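Long-range contacts in porphyranase B (Zobellia galactanivorans, PDB 3JUU), which cleaves the sulfated red-algal polysaccharide porphyran at the linkages between beta-D-galactose and alpha-L-galactose-6-sulfate, releasing mainly disaccharides: residues R57-F62 and T91-G96; L74-T79 and M240-Y245; T78-E83 and G254-S259; V150-N155 and P249-G254. All coordinates share one frame; numbering follows the deposited sequence.

Interaction 1 (R57-F62 and T91-G96); sequences RAPGLF and TYTHGG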
loop_
_atom_site.group_PDB
_atom_site.type_symbol
_atom_site.label_atom_id
_atom_site.label_comp_id
_atom_site.label_asym_id
_atom_site.label_seq_id
_atom_site.Cartn_x
_atom_site.Cartn_y
_atom_site.Cartn_z
ATOM N N ARG A 57 1.119 -12.489 6.722
ATOM C CA ARG A 57 2.159 -12.731 7.711
ATOM C C ARG A 57 1.461 -13.247 8.965
ATOM O O ARG A 57 0.559 -12.573 9.496
ATOM C CB ARG A 57 2.923 -11.444 8.032
ATOM C CG ARG A 57 4.032 -11.572 9.094
ATOM C CD ARG A 57 4.809 -10.241 9.253
ATOM N NE ARG A 57 5.304 -9.671 7.961
ATOM C CZ ARG A 57 4.767 -8.665 7.288
ATOM N NH1 ARG A 57 3.646 -8.018 7.689
ATOM N NH2 ARG A 57 5.346 -8.253 6.158
ATOM N N ALA A 58 1.914 -14.386 9.501
ATOM C CA ALA A 58 1.168 -14.859 10.689
ATOM C C ALA A 58 1.295 -13.813 11.826
ATOM O O ALA A 58 2.343 -13.228 12.046
ATOM C CB ALA A 58 1.676 -16.250 11.147
ATOM N N PRO A 59 0.239 -13.589 12.601
ATOM C CA PRO A 59 -0.988 -14.394 12.688
ATOM C C PRO A 59 -2.185 -13.802 11.899
ATOM O O PRO A 59 -3.323 -14.204 12.174
ATOM C CB PRO A 59 -1.276 -14.369 14.199
ATOM C CG PRO A 59 -0.911 -12.890 14.597
ATOM C CD PRO A 59 0.319 -12.546 13.673
ATOM N N GLY A 60 -1.944 -12.884 10.946
ATOM C CA GLY A 60 -3.060 -12.257 10.172
ATOM C C GLY A 60 -3.205 -12.897 8.756
ATOM O O GLY A 60 -2.270 -12.778 7.897
ATOM N N LEU A 61 -4.343 -13.557 8.514
ATOM C CA LEU A 61 -4.534 -14.299 7.287
ATOM C C LEU A 61 -5.389 -13.412 6.390
ATOM O O LEU A 61 -6.470 -12.913 6.806
ATOM C CB LEU A 61 -5.228 -15.669 7.613
ATOM C CG LEU A 61 -5.486 -16.619 6.412
ATOM C CD1 LEU A 61 -4.126 -17.182 5.999
ATOM C CD2 LEU A 61 -6.444 -17.802 6.885
ATOM N N PHE A 62 -4.969 -13.247 5.106
ATOM C CA PHE A 62 -5.770 -12.429 4.193
ATOM C C PHE A 62 -7.026 -13.185 3.728
ATOM O O PHE A 62 -6.891 -14.296 3.174
ATOM C CB PHE A 62 -4.939 -12.142 2.913
ATOM C CG PHE A 62 -3.641 -11.388 3.210
ATOM C CD1 PHE A 62 -3.659 -10.403 4.205
ATOM C CD2 PHE A 62 -2.488 -11.591 2.451
ATOM C CE1 PHE A 62 -2.454 -9.617 4.500
ATOM C CE2 PHE A 62 -1.304 -10.839 2.700
ATOM C CZ PHE A 62 -1.317 -9.841 3.735
ATOM N N THR A 91 0.383 -20.580 13.171
ATOM C CA THR A 91 -1.012 -20.351 13.565
ATOM C C THR A 91 -1.440 -18.894 13.203
ATOM O O THR A 91 -0.767 -17.917 13.596
ATOM C CB THR A 91 -1.128 -20.604 15.086
ATOM O OG1 THR A 91 -0.979 -22.031 15.321
ATOM C CG2 THR A 91 -2.545 -20.195 15.602
ATOM N N TYR A 92 -2.556 -18.798 12.513
ATOM C CA TYR A 92 -3.257 -17.529 12.217
ATOM C C TYR A 92 -4.496 -17.409 13.119
ATOM O O TYR A 92 -5.281 -18.402 13.259
ATOM C CB TYR A 92 -3.667 -17.559 10.766
ATOM C CG TYR A 92 -2.479 -17.424 9.813
ATOM C CD1 TYR A 92 -2.147 -16.171 9.223
ATOM C CD2 TYR A 92 -1.738 -18.542 9.444
ATOM C CE1 TYR A 92 -1.033 -16.057 8.359
ATOM C CE2 TYR A 92 -0.588 -18.397 8.616
ATOM C CZ TYR A 92 -0.260 -17.175 8.071
ATOM O OH TYR A 92 0.878 -17.087 7.211
ATOM N N THR A 93 -4.688 -16.225 13.704
ATOM C CA THR A 93 -5.815 -16.019 14.601
ATOM C C THR A 93 -6.657 -14.873 14.156
ATOM O O THR A 93 -7.768 -14.702 14.648
ATOM C CB THR A 93 -5.320 -15.696 15.988
ATOM O OG1 THR A 93 -4.336 -14.630 15.910
ATOM C CG2 THR A 93 -4.616 -16.910 16.627
ATOM N N HIS A 94 -6.132 -14.057 13.219
ATOM C CA HIS A 94 -6.860 -12.824 12.796
ATOM C C HIS A 94 -7.032 -12.809 11.283
ATOM O O HIS A 94 -6.205 -13.422 10.530
ATOM C CB HIS A 94 -6.070 -11.567 13.205
ATOM C CG HIS A 94 -6.053 -11.310 14.687
ATOM N ND1 HIS A 94 -5.389 -12.126 15.586
ATOM C CD2 HIS A 94 -6.653 -10.342 15.429
ATOM C CE1 HIS A 94 -5.527 -11.644 16.807
ATOM N NE2 HIS A 94 -6.336 -10.585 16.740
ATOM N N GLY A 95 -8.084 -12.109 10.817
ATOM C CA GLY A 95 -8.276 -11.943 9.359
ATOM C C GLY A 95 -7.917 -10.541 8.922
ATOM O O GLY A 95 -8.372 -9.593 9.544
ATOM N N GLY A 96 -7.099 -10.410 7.863
ATOM C CA GLY A 96 -6.883 -9.084 7.199
ATOM C C GLY A 96 -7.334 -9.253 5.782
ATOM O O GLY A 96 -8.300 -10.008 5.504
#

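Interaction 2 (L74-T79 and M240-Y245); sequences LQITTT and MVVETY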
loop_
_atom_site.group_PDB
_atom_site.type_symbol
_atom_site.label_atom_id
_atom_site.label_comp_id
_atom_site.label_asym_id
_atom_site.label_seq_id
_atom_site.Cartn_x
_atom_site.Cartn_y
_atom_site.Cartn_z
ATOM N N LEU A 74 -13.713 1.038 -1.460
ATOM C CA LEU A 74 -13.222 -0.295 -1.124
ATOM C C LEU A 74 -13.060 -0.384 0.391
ATOM O O LEU A 74 -12.527 0.582 0.987
ATOM C CB LEU A 74 -11.855 -0.466 -1.765
ATOM C CG LEU A 74 -11.053 -1.675 -1.307
ATOM C CD1 LEU A 74 -11.665 -3.016 -1.667
ATOM C CD2 LEU A 74 -9.602 -1.566 -1.964
ATOM N N GLN A 75 -13.481 -1.497 1.021
ATOM C CA GLN A 75 -13.437 -1.645 2.471
ATOM C C GLN A 75 -12.645 -2.914 2.703
ATOM O O GLN A 75 -12.963 -3.972 2.110
ATOM C CB GLN A 75 -14.850 -1.784 3.068
ATOM C CG GLN A 75 -15.685 -0.503 2.740
ATOM C CD GLN A 75 -17.040 -0.588 3.318
ATOM O OE1 GLN A 75 -17.709 -1.645 3.233
ATOM N NE2 GLN A 75 -17.434 0.447 4.010
ATOM N N ILE A 76 -11.548 -2.804 3.493
ATOM C CA ILE A 76 -10.797 -4.005 3.917
ATOM C C ILE A 76 -10.940 -4.048 5.434
ATOM O O ILE A 76 -10.468 -3.162 6.156
ATOM C CB ILE A 76 -9.286 -3.953 3.496
ATOM C CG1 ILE A 76 -9.165 -3.633 1.984
ATOM C CG2 ILE A 76 -8.611 -5.324 3.882
ATOM C CD1 ILE A 76 -7.638 -3.702 1.515
ATOM N N THR A 77 -11.628 -5.086 5.916
ATOM C CA THR A 77 -12.051 -5.078 7.311
ATOM C C THR A 77 -11.240 -6.123 8.097
ATOM O O THR A 77 -11.143 -7.277 7.670
ATOM C CB THR A 77 -13.568 -5.438 7.361
ATOM O OG1 THR A 77 -14.338 -4.385 6.737
ATOM C CG2 THR A 77 -14.022 -5.544 8.844
ATOM N N THR A 78 -10.733 -5.754 9.257
ATOM C CA THR A 78 -10.045 -6.706 10.122
ATOM C C THR A 78 -11.025 -7.498 10.979
ATOM O O THR A 78 -12.027 -6.929 11.479
ATOM C CB THR A 78 -9.119 -6.023 11.088
ATOM O OG1 THR A 78 -9.841 -5.115 11.919
ATOM C CG2 THR A 78 -7.925 -5.253 10.388
ATOM N N THR A 79 -10.697 -8.768 11.194
ATOM C CA THR A 79 -11.589 -9.670 11.991
ATOM C C THR A 79 -10.797 -10.573 12.904
ATOM O O THR A 79 -9.539 -10.716 12.779
ATOM C CB THR A 79 -12.493 -10.550 11.086
ATOM O OG1 THR A 79 -11.693 -11.377 10.241
ATOM C CG2 THR A 79 -13.425 -9.720 10.191
ATOM N N MET A 240 -3.075 -3.035 -1.911
ATOM C CA MET A 240 -3.764 -2.406 -0.779
ATOM C C MET A 240 -3.970 -3.572 0.223
ATOM O O MET A 240 -4.709 -4.547 -0.061
ATOM C CB MET A 240 -5.133 -1.812 -1.234
ATOM C CG MET A 240 -4.999 -0.528 -2.136
ATOM S SD MET A 240 -4.870 -1.128 -3.912
ATOM C CE MET A 240 -6.542 -1.588 -4.378
ATOM N N VAL A 241 -3.309 -3.486 1.376
ATOM C CA VAL A 241 -3.151 -4.685 2.222
ATOM C C VAL A 241 -3.353 -4.276 3.651
ATOM O O VAL A 241 -2.877 -3.202 4.111
ATOM C CB VAL A 241 -1.749 -5.356 2.012
ATOM C CG1 VAL A 241 -1.447 -6.445 3.113
ATOM C CG2 VAL A 241 -1.662 -5.957 0.558
ATOM N N VAL A 242 -3.986 -5.173 4.397
ATOM C CA VAL A 242 -4.234 -4.945 5.827
ATOM C C VAL A 242 -3.697 -6.222 6.475
ATOM O O VAL A 242 -4.206 -7.325 6.200
ATOM C CB VAL A 242 -5.783 -4.795 6.091
ATOM C CG1 VAL A 242 -6.062 -4.891 7.651
ATOM C CG2 VAL A 242 -6.292 -3.438 5.528
ATOM N N GLU A 243 -2.640 -6.104 7.281
ATOM C CA GLU A 243 -1.857 -7.302 7.687
ATOM C C GLU A 243 -1.504 -7.185 9.174
ATOM O O GLU A 243 -1.725 -6.115 9.779
ATOM C CB GLU A 243 -0.545 -7.318 6.903
ATOM C CG GLU A 243 0.481 -6.330 7.431
ATOM C CD GLU A 243 1.246 -5.678 6.290
ATOM O OE1 GLU A 243 2.376 -6.155 6.017
ATOM O OE2 GLU A 243 0.731 -4.703 5.697
ATOM N N THR A 244 -0.861 -8.207 9.741
ATOM C CA THR A 244 -0.190 -7.995 11.059
ATOM C C THR A 244 1.322 -7.790 10.760
ATOM O O THR A 244 1.912 -8.483 9.916
ATOM C CB THR A 244 -0.399 -9.252 11.962
ATOM O OG1 THR A 244 -0.103 -10.410 11.150
ATOM C CG2 THR A 244 -1.915 -9.343 12.434
ATOM N N TYR A 245 1.909 -6.837 11.450
ATOM C CA TYR A 245 3.361 -6.672 11.472
ATOM C C TYR A 245 3.932 -7.320 12.744
ATOM O O TYR A 245 3.357 -7.200 13.798
ATOM C CB TYR A 245 3.639 -5.174 11.635
ATOM C CG TYR A 245 3.339 -4.345 10.432
ATOM C CD1 TYR A 245 3.942 -4.587 9.217
ATOM C CD2 TYR A 245 2.505 -3.202 10.565
ATOM C CE1 TYR A 245 3.747 -3.700 8.094
ATOM C CE2 TYR A 245 2.340 -2.345 9.493
ATOM C CZ TYR A 245 2.920 -2.619 8.267
ATOM O OH TYR A 245 2.701 -1.710 7.239
#

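Interaction 3 (T78-E83 and G254-S259); sequences TTMLPE and GGMTGS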
loop_
_atom_site.group_PDB
_atom_site.type_symbol
_atom_site.label_atom_id
_atom_site.label_comp_id
_atom_site.label_asym_id
_atom_site.label_seq_id
_atom_site.Cartn_x
_atom_site.Cartn_y
_atom_site.Cartn_z
ATOM N N THR A 78 -10.733 -5.754 9.257
ATOM C CA THR A 78 -10.045 -6.706 10.122
ATOM C C THR A 78 -11.025 -7.498 10.979
ATOM O O THR A 78 -12.027 -6.929 11.479
ATOM C CB THR A 78 -9.119 -6.023 11.088
ATOM O OG1 THR A 78 -9.841 -5.115 11.919
ATOM C CG2 THR A 78 -7.925 -5.253 10.388
ATOM N N THR A 79 -10.697 -8.768 11.194
ATOM C CA THR A 79 -11.589 -9.670 11.991
ATOM C C THR A 79 -10.797 -10.573 12.904
ATOM O O THR A 79 -9.539 -10.716 12.779
ATOM C CB THR A 79 -12.493 -10.550 11.086
ATOM O OG1 THR A 79 -11.693 -11.377 10.241
ATOM C CG2 THR A 79 -13.425 -9.720 10.191
ATOM N N MET A 80 -11.501 -11.119 13.895
ATOM C CA MET A 80 -10.950 -12.235 14.653
ATOM C C MET A 80 -11.409 -13.490 13.860
ATOM O O MET A 80 -12.564 -13.591 13.458
ATOM C CB MET A 80 -11.499 -12.247 16.087
ATOM C CG MET A 80 -10.842 -13.378 16.907
ATOM S SD MET A 80 -9.128 -13.000 17.341
ATOM C CE MET A 80 -9.325 -11.679 18.557
ATOM N N LEU A 81 -10.515 -14.423 13.555
ATOM C CA LEU A 81 -11.007 -15.639 12.888
ATOM C C LEU A 81 -11.821 -16.422 13.988
ATOM O O LEU A 81 -11.492 -16.403 15.154
ATOM C CB LEU A 81 -9.826 -16.510 12.466
ATOM C CG LEU A 81 -8.791 -15.832 11.498
ATOM C CD1 LEU A 81 -7.642 -16.858 11.203
ATOM C CD2 LEU A 81 -9.484 -15.324 10.215
ATOM N N PRO A 82 -12.832 -17.140 13.563
ATOM C CA PRO A 82 -13.701 -17.785 14.539
ATOM C C PRO A 82 -12.997 -18.988 15.175
ATOM O O PRO A 82 -13.279 -19.335 16.341
ATOM C CB PRO A 82 -14.938 -18.188 13.702
ATOM C CG PRO A 82 -14.405 -18.288 12.238
ATOM C CD PRO A 82 -13.392 -17.112 12.203
ATOM N N GLU A 83 -12.015 -19.542 14.482
ATOM C CA GLU A 83 -11.114 -20.524 15.085
ATOM C C GLU A 83 -9.738 -20.350 14.410
ATOM O O GLU A 83 -9.667 -19.883 13.296
ATOM C CB GLU A 83 -11.683 -21.954 14.888
ATOM C CG GLU A 83 -11.675 -22.495 13.511
ATOM C CD GLU A 83 -12.602 -23.762 13.465
ATOM O OE1 GLU A 83 -12.208 -24.788 14.062
ATOM O OE2 GLU A 83 -13.742 -23.695 12.903
ATOM N N GLY A 254 -7.280 -8.956 22.290
ATOM C CA GLY A 254 -7.344 -9.463 20.918
ATOM C C GLY A 254 -7.364 -8.374 19.824
ATOM O O GLY A 254 -7.182 -8.698 18.646
ATOM N N GLY A 255 -7.658 -7.136 20.181
ATOM C CA GLY A 255 -7.496 -5.996 19.274
ATOM C C GLY A 255 -8.665 -5.819 18.315
ATOM O O GLY A 255 -8.663 -4.865 17.501
ATOM N N MET A 256 -9.709 -6.661 18.419
ATOM C CA MET A 256 -10.822 -6.617 17.460
ATOM C C MET A 256 -12.207 -6.238 18.046
ATOM O O MET A 256 -13.253 -6.569 17.443
ATOM C CB MET A 256 -10.924 -7.980 16.752
ATOM C CG MET A 256 -9.657 -8.319 15.892
ATOM S SD MET A 256 -9.638 -7.203 14.426
ATOM C CE MET A 256 -7.926 -6.465 14.595
ATOM N N THR A 257 -12.211 -5.514 19.159
ATOM C CA THR A 257 -13.467 -5.103 19.830
ATOM C C THR A 257 -14.077 -3.839 19.193
ATOM O O THR A 257 -15.198 -3.435 19.548
ATOM C CB THR A 257 -13.244 -4.781 21.338
ATOM O OG1 THR A 257 -12.362 -3.629 21.491
ATOM C CG2 THR A 257 -12.616 -5.975 21.977
ATOM N N GLY A 258 -13.366 -3.202 18.264
ATOM C CA GLY A 258 -13.878 -1.956 17.642
ATOM C C GLY A 258 -15.122 -2.176 16.796
ATOM O O GLY A 258 -15.435 -3.302 16.332
ATOM N N SER A 259 -15.820 -1.078 16.507
ATOM C CA SER A 259 -16.904 -1.115 15.510
ATOM C C SER A 259 -16.431 -1.583 14.127
ATOM O O SER A 259 -15.212 -1.595 13.839
ATOM C CB SER A 259 -17.475 0.287 15.366
ATOM O OG SER A 259 -16.487 1.135 14.780
#

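Interaction 4 (V150-N155 and P249-G254); sequences VGQITN and PVPKDG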
loop_
_atom_site.group_PDB
_atom_site.type_symbol
_atom_site.label_atom_id
_atom_site.label_comp_id
_atom_site.label_asym_id
_atom_site.label_seq_id
_atom_site.Cartn_x
_atom_site.Cartn_y
_atom_site.Cartn_z
ATOM N N VAL A 150 -0.443 2.025 11.059
ATOM C CA VAL A 150 -1.340 1.215 11.925
ATOM C C VAL A 150 -2.252 2.187 12.683
ATOM O O VAL A 150 -1.944 3.414 12.787
ATOM C CB VAL A 150 -0.530 0.326 12.958
ATOM C CG1 VAL A 150 0.360 -0.682 12.231
ATOM C CG2 VAL A 150 0.298 1.179 14.013
ATOM N N GLY A 151 -3.320 1.655 13.282
ATOM C CA GLY A 151 -4.259 2.510 13.999
ATOM C C GLY A 151 -4.023 2.457 15.510
ATOM O O GLY A 151 -4.519 3.341 16.212
ATOM N N GLN A 152 -3.352 1.417 16.039
ATOM C CA GLN A 152 -3.201 1.247 17.483
ATOM C C GLN A 152 -1.799 0.740 17.713
ATOM O O GLN A 152 -1.441 -0.314 17.204
ATOM C CB GLN A 152 -4.238 0.190 18.031
ATOM C CG GLN A 152 -4.024 -0.014 19.540
ATOM C CD GLN A 152 -5.047 -1.014 20.143
ATOM O OE1 GLN A 152 -6.109 -1.220 19.571
ATOM N NE2 GLN A 152 -4.708 -1.633 21.267
ATOM N N ILE A 153 -0.981 1.497 18.436
ATOM C CA ILE A 153 0.429 1.133 18.557
ATOM C C ILE A 153 0.543 0.244 19.836
ATOM O O ILE A 153 0.064 0.627 20.935
ATOM C CB ILE A 153 1.280 2.425 18.709
ATOM C CG1 ILE A 153 1.372 3.186 17.323
ATOM C CG2 ILE A 153 2.678 2.040 19.180
ATOM C CD1 ILE A 153 1.541 4.606 17.618
ATOM N N THR A 154 1.070 -0.964 19.679
ATOM C CA THR A 154 1.101 -1.969 20.736
ATOM C C THR A 154 2.537 -2.336 21.161
ATOM O O THR A 154 2.741 -3.191 21.975
ATOM C CB THR A 154 0.341 -3.284 20.317
ATOM O OG1 THR A 154 0.926 -3.843 19.118
ATOM C CG2 THR A 154 -1.117 -2.988 20.073
ATOM N N ASN A 155 3.506 -1.659 20.594
ATOM C CA ASN A 155 4.919 -1.861 20.925
ATOM C C ASN A 155 5.351 -0.495 21.459
ATOM O O ASN A 155 5.025 0.499 20.848
ATOM C CB ASN A 155 5.636 -2.116 19.632
ATOM C CG ASN A 155 7.100 -2.497 19.820
ATOM O OD1 ASN A 155 7.700 -2.208 20.874
ATOM N ND2 ASN A 155 7.707 -3.097 18.779
ATOM N N PRO A 249 2.439 -6.220 17.931
ATOM C CA PRO A 249 1.780 -7.457 18.284
ATOM C C PRO A 249 0.311 -7.324 18.731
ATOM O O PRO A 249 -0.232 -6.219 18.836
ATOM C CB PRO A 249 2.640 -7.997 19.486
ATOM C CG PRO A 249 3.342 -6.766 20.036
ATOM C CD PRO A 249 3.519 -5.856 18.884
ATOM N N VAL A 250 -0.287 -8.477 19.006
ATOM C CA VAL A 250 -1.728 -8.503 19.271
ATOM C C VAL A 250 -1.951 -7.930 20.700
ATOM O O VAL A 250 -1.215 -8.287 21.626
ATOM C CB VAL A 250 -2.188 -9.992 19.309
ATOM C CG1 VAL A 250 -3.749 -10.046 19.619
ATOM C CG2 VAL A 250 -1.923 -10.696 17.941
ATOM N N PRO A 251 -2.930 -7.011 20.900
ATOM C CA PRO A 251 -3.197 -6.460 22.256
ATOM C C PRO A 251 -3.908 -7.490 23.153
ATOM O O PRO A 251 -4.453 -8.470 22.659
ATOM C CB PRO A 251 -4.212 -5.309 22.007
ATOM C CG PRO A 251 -4.326 -5.154 20.500
ATOM C CD PRO A 251 -3.787 -6.412 19.850
ATOM N N LYS A 252 -3.986 -7.217 24.436
ATOM C CA LYS A 252 -4.416 -8.251 25.403
ATOM C C LYS A 252 -5.891 -8.634 25.241
ATOM O O LYS A 252 -6.343 -9.681 25.752
ATOM C CB LYS A 252 -4.159 -7.699 26.839
ATOM C CG LYS A 252 -2.668 -7.807 27.230
ATOM C CD LYS A 252 -2.398 -7.158 28.586
ATOM C CE LYS A 252 -0.878 -7.114 28.861
ATOM N NZ LYS A 252 -0.549 -7.316 30.353
ATOM N N ASP A 253 -6.696 -7.754 24.640
ATOM C CA ASP A 253 -8.114 -8.039 24.430
ATOM C C ASP A 253 -8.361 -8.702 23.048
ATOM O O ASP A 253 -9.488 -8.925 22.663
ATOM C CB ASP A 253 -9.006 -6.788 24.617
ATOM C CG ASP A 253 -8.774 -5.715 23.505
ATOM O OD1 ASP A 253 -7.837 -5.832 22.675
ATOM O OD2 ASP A 253 -9.521 -4.737 23.462
ATOM N N GLY A 254 -7.280 -8.956 22.290
ATOM C CA GLY A 254 -7.344 -9.463 20.918
ATOM C C GLY A 254 -7.364 -8.374 19.824
ATOM O O GLY A 254 -7.182 -8.698 18.646
HETATM O O HOH W 1 -6.814 -3.131 22.642
#

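Interaction 1 (R57-F62 and T91-G96)
A short parallel strand pairing, preceded by a cis-proline turn (Ala58-Pro59 peptide cis, Gly60 N bonded back to Arg57 O), joins Pro59, Gly60, Leu61 and Phe62 to Tyr92-Gly96 within strand 90-101. Its ladder is defined by Leu61 N bonding to His94 O at 2.7 Å (N-H...O angle 173°) and by Gly96 N bonding to Leu61 O at 2.8 Å, with that donor well above the carbonyl plane. Pro59 O is gripped twice, just ahead of the first bridge, Gly60 with His94: Thr93 N sits in its carbonyl plane on a lone pair at 2.9 Å, while His94 N, at 3.0 Å from Pro59 O, is tilted from that plane. Tyr92 provides the apolar half. Its CG lies anti to the carbonyl carbon (chi1 -71°), which lays the ring alongside the turn. Ala58 CB sits over one face, 3.9 Å from the ring centroid, and Leu61 CD1 over the opposite face, 4.0 Å from that centroid, so two CH-pi contacts clamp the ring, while its hydroxyl bonds to Gly56 O. Thr93 OG1 is hydrogen-bonded to His94 ND1 (2.7 Å) at the imidazole edge, in the ring plane. Arg57, probably a substrate-binding residue, forms a salt bridge through NH1 with Glu243, so the turn links strand 90-101 to the substrate site, as suits the beta-sandwich jelly roll of family GH16 glycoside hydrolases.

Interaction 2 (L74-T79 and M240-Y245)
Ile76 and Val242 meet through methyl groups, with no hydrogen bond between the segments. In this apolar group, Ile76 CG2 lies 3.4 Å from Val242 CG2, closer than usual van der Waals contact, and the two side chains run antiparallel to each other. Val242 uses its other branch on Thr78, whose CG2 is 3.3 Å from Val242 CG1; these side chains are nearly perpendicular, and again the fit is tight. Val242 CG1 lies anti to the backbone N (chi1 167°), which directs its two methyls to different partners. At the start of both segments, Leu74 CD2 touches Met240 CE at 3.9 Å, the methionine chain being bent at both later torsions. This is core packing of the jelly roll: segment 74-77 bonds to strands 67-70 and 264-276, segment 240-242 to strands 90-101 and 122-128, and the strand axes, 7.9 Å apart, run 26° from parallel. Shortening Ile76 to an alanine is likely to open a gap beside Val242 CG2 and the Met240 carbonyl, where CG2 and CD1 now pack. The other kind of contact is methyl to backbone: Ile76 CD1 lies 3.4 Å from Met240 O. Val241, and Glu243 just past the strand, point away from segment 74-79; Glu243, probably a substrate-binding residue, touches Trp54.

Interaction 3 (T78-E83 and G254-S259)
Met256 packs against strand 73-87 by bending its chain, and its sulfur comes to rest against Thr78. CG lies anti to the carbonyl carbon, and a further bend at chi2 turns SD to 3.3 Å from Thr78 OG1. The last torsion, chi3 126°, is off the usual staggered values; it places CE against the same threonine, 3.6 Å from Thr78 OG1 and 3.7 Å from Thr78 CB. The thioether thus lies crosswise over the threonine side chain, with both SD and CE in contact. Higher up its chain, Met256 CG packs on the backbone of the strand, 3.9 Å from Met80 N. The contact ties the loop to strand 73-87 of the jelly roll: this strand runs out toward a corner at Pro82 and Glu83, while segment 254-259 is the loop that enters helix 260-263, where Ser259 serves as N-cap through Asp262 N. Met80 approaches the loop from the strand side. Its CG is anti to the backbone N (chi1 -176°), and two further bends fold the chain back until CE lies 3.7 Å from Gly254 O and 3.8 Å from Gly254 CA. A beta carbon on Gly254 would clash with Met80 CE, and at the positive phi of this residue (92°) it would also press on the preceding carbonyl O. Met80 CE also lies 4.3 Å from Met256 CG, and Gly254 O accepts a hydrogen bond from His94 NE2.

Interaction 4 (V150-N155 and P249-G254)
Gln152 and Thr154 carry this loop-to-loop contact with Pro249 and Pro251. Gln152 comes first: its chain is extended, CG anti to the backbone N (chi1 178°), which sends the amide across to Pro251, whose CG lies 3.6 Å from Gln152 NE2. The same NE2 donates to a water at 2.9 Å, and that water donates to Asp253 OD1 at 2.9 Å, bridging the two loops; OD1 also accepts from Gly255 N. Thr154 follows with the one direct hydrogen bond: OG1 donates to Pro249 O at 2.7 Å, tilted only 16° from the carbonyl plane. OG1 also sits 3.3 Å from Pro249 CD, while the methyl CG2 takes the other proline, 3.9 Å from Pro251 CG. A valine in place of Thr154 would probably leave Pro249 O without this donor. Last in the segment, Asn155 has its CB 4.4 Å from Pro249 CD and its ND2 bonded to Trp247 O. Pro251 opens a type I turn closed by Gly254 N to Pro251 O, which sets Asp253 near the water. The contact joins the loop after strand 141-150, which holds the likely nucleophile Glu143 and proton donor Glu148, to the loop after strand 237-242, both connecting strands of the GH16 jelly roll.

Following the chain from the N terminus, of the four contacts interaction 1 opens first, at segment 57-62, and closes a loop of 28 residues at strand 90-101. Before that loop closes, strand 73-87 has supplied the first segments of interactions 2 and 3, so both cross interaction 1. Their partners lie far along the chain, on strand 237-242 and on the loop before helix 260-263. Interaction 4 starts at the loop after strand 141-150; it falls within the span of interaction 3, crosses interaction 2 and follows interaction 1 in series. Interactions 2 and 3 share Thr78 and Thr79, and 3 and 4 share Gly254. Together they tie the sandwich core and the substrate-site turn to the loops at one end.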